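Local structure of Non-structural maintenance of chromosomes element 1 homolog (Xenopus laevis, 7DG2) at residues R55-Q58 / P59-M62. The protein probably acts as a RING-type E3 ubiquitin ligase that works with a MAGE partner as a subunit of the SMC5-SMC6 DNA-repair complex. Numbering follows the deposited sequence.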
loop_
_atom_site.group_PDB
_atom_site.type_symbol
_atom_site.label_atom_id
_atom_site.label_comp_id
_atom_site.label_asym_id
_atom_site.label_seq_id
_atom_site.Cartn_x
_atom_site.Cartn_y
_atom_site.Cartn_z
ATOM N N ARG A 55 4.178 8.116 -19.505
ATOM C CA ARG A 55 3.807 7.643 -20.831
ATOM C C ARG A 55 3.349 6.194 -20.777
ATOM O O ARG A 55 2.341 5.827 -21.393
ATOM C CB ARG A 55 4.993 7.800 -21.785
ATOM C CG ARG A 55 4.782 7.182 -23.165
ATOM C CD ARG A 55 5.706 7.804 -24.227
ATOM N NE ARG A 55 7.005 8.189 -23.680
ATOM C CZ ARG A 55 7.337 9.434 -23.338
ATOM N NH1 ARG A 55 8.541 9.690 -22.834
ATOM N NH2 ARG A 55 6.461 10.421 -23.493
ATOM N N HIS A 56 4.067 5.359 -20.025
ATOM C CA HIS A 56 3.692 3.953 -19.901
ATOM C C HIS A 56 2.500 3.751 -18.963
ATOM O O HIS A 56 1.762 2.768 -19.117
ATOM C CB HIS A 56 4.894 3.136 -19.414
ATOM C CG HIS A 56 5.997 3.017 -20.425
ATOM N ND1 HIS A 56 6.190 1.882 -21.188
ATOM C CD2 HIS A 56 6.975 3.883 -20.791
ATOM C CE1 HIS A 56 7.238 2.055 -21.978
ATOM N NE2 HIS A 56 7.731 3.261 -21.757
ATOM N N LEU A 57 2.301 4.646 -17.988
ATOM C CA LEU A 57 1.177 4.491 -17.066
ATOM C C LEU A 57 -0.139 4.978 -17.664
ATOM O O LEU A 57 -1.208 4.540 -17.213
ATOM C CB LEU A 57 1.444 5.229 -15.747
ATOM C CG LEU A 57 2.557 4.678 -14.845
ATOM C CD1 LEU A 57 2.886 5.689 -13.758
ATOM C CD2 LEU A 57 2.178 3.305 -14.243
ATOM N N GLN A 58 -0.088 5.835 -18.688
ATOM C CA GLN A 58 -1.310 6.468 -19.191
ATOM C C GLN A 58 -2.383 5.472 -19.627
ATOM O O GLN A 58 -3.548 5.659 -19.240
ATOM C CB GLN A 58 -0.955 7.456 -20.313
ATOM C CG GLN A 58 -2.166 7.934 -21.115
ATOM C CD GLN A 58 -2.459 7.023 -22.306
ATOM O OE1 GLN A 58 -1.586 6.777 -23.144
ATOM N NE2 GLN A 58 -3.678 6.506 -22.373
ATOM N N PRO A 59 -2.095 4.411 -20.391
ATOM C CA PRO A 59 -3.183 3.485 -20.756
ATOM C C PRO A 59 -3.673 2.629 -19.603
ATOM O O PRO A 59 -4.662 1.903 -19.779
ATOM C CB PRO A 59 -2.562 2.624 -21.865
ATOM C CG PRO A 59 -1.114 2.700 -21.641
ATOM C CD PRO A 59 -0.839 4.062 -21.091
ATOM N N LEU A 60 -3.014 2.671 -18.444
ATOM C CA LEU A 60 -3.499 1.995 -17.254
ATOM C C LEU A 60 -4.347 2.912 -16.383
ATOM O O LEU A 60 -4.742 2.510 -15.283
ATOM C CB LEU A 60 -2.319 1.443 -16.439
ATOM C CG LEU A 60 -1.284 0.632 -17.226
ATOM C CD1 LEU A 60 -0.177 0.102 -16.311
ATOM C CD2 LEU A 60 -1.967 -0.521 -17.959
ATOM N N PHE A 61 -4.629 4.127 -16.863
ATOM C CA PHE A 61 -5.371 5.146 -16.117
ATOM C C PHE A 61 -4.728 5.426 -14.766
ATOM O O PHE A 61 -5.403 5.555 -13.743
ATOM C CB PHE A 61 -6.835 4.741 -15.959
ATOM C CG PHE A 61 -7.525 4.544 -17.274
ATOM C CD1 PHE A 61 -7.839 5.634 -18.071
ATOM C CD2 PHE A 61 -7.839 3.278 -17.723
ATOM C CE1 PHE A 61 -8.468 5.458 -19.294
ATOM C CE2 PHE A 61 -8.473 3.097 -18.947
ATOM C CZ PHE A 61 -8.783 4.181 -19.727
ATOM N N MET A 62 -3.400 5.502 -14.772
ATOM C CA MET A 62 -2.587 5.870 -13.626
ATOM C C MET A 62 -1.657 6.998 -14.062
ATOM O O MET A 62 -1.262 7.070 -15.228
ATOM C CB MET A 62 -1.762 4.662 -13.126
ATOM C CG MET A 62 -2.623 3.446 -12.768
ATOM S SD MET A 62 -1.593 1.976 -12.537
ATOM C CE MET A 62 -0.517 2.573 -11.267
#
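L57 O accepts L60 N at 2.9 Å and also draws M62 N in a weak bond of 3.4 Å. Q58 O receives F61 N at 3.0 Å. The bonds of L60 and F61, both i+3, are of the 3-10 type. P59 has no N-H to give R55 O, and its CD lies 3.6 Å from that oxygen and 3.5 Å from H56 O. Where helix 46-57 runs out through this 3-10 turn, the backbone forms a Schellman motif: M62 N to L57 O is its 6→1 bond, here weak, F61 N to Q58 O its 5→2 bond, and F61 its left-handed residue (phi/psi 55°/42°), after which the chain enters strand 62-68. L57 and M62 are the apolar pair that flanks the motif, meeting through their ends: CD2 of L57 reaches CE of M62 at 4.1 Å, the M62 chain being bent at its last torsion. Nearer the backbone, CB of L57 lies 3.3 Å from M62 O. Both side chains also touch L79 of strand 75-81, so helix 46-57 and strand 62-68 share one partner. L57 and L60 pack on F62 of the MAGE subunit, and M62 on F68 of the Nse4 subunit. On the exposed side, the Q58 side chain bends at chi2 (-89°) and crosses the proline ring at about a right angle, placing NE2 3.5 Å from CA of P59.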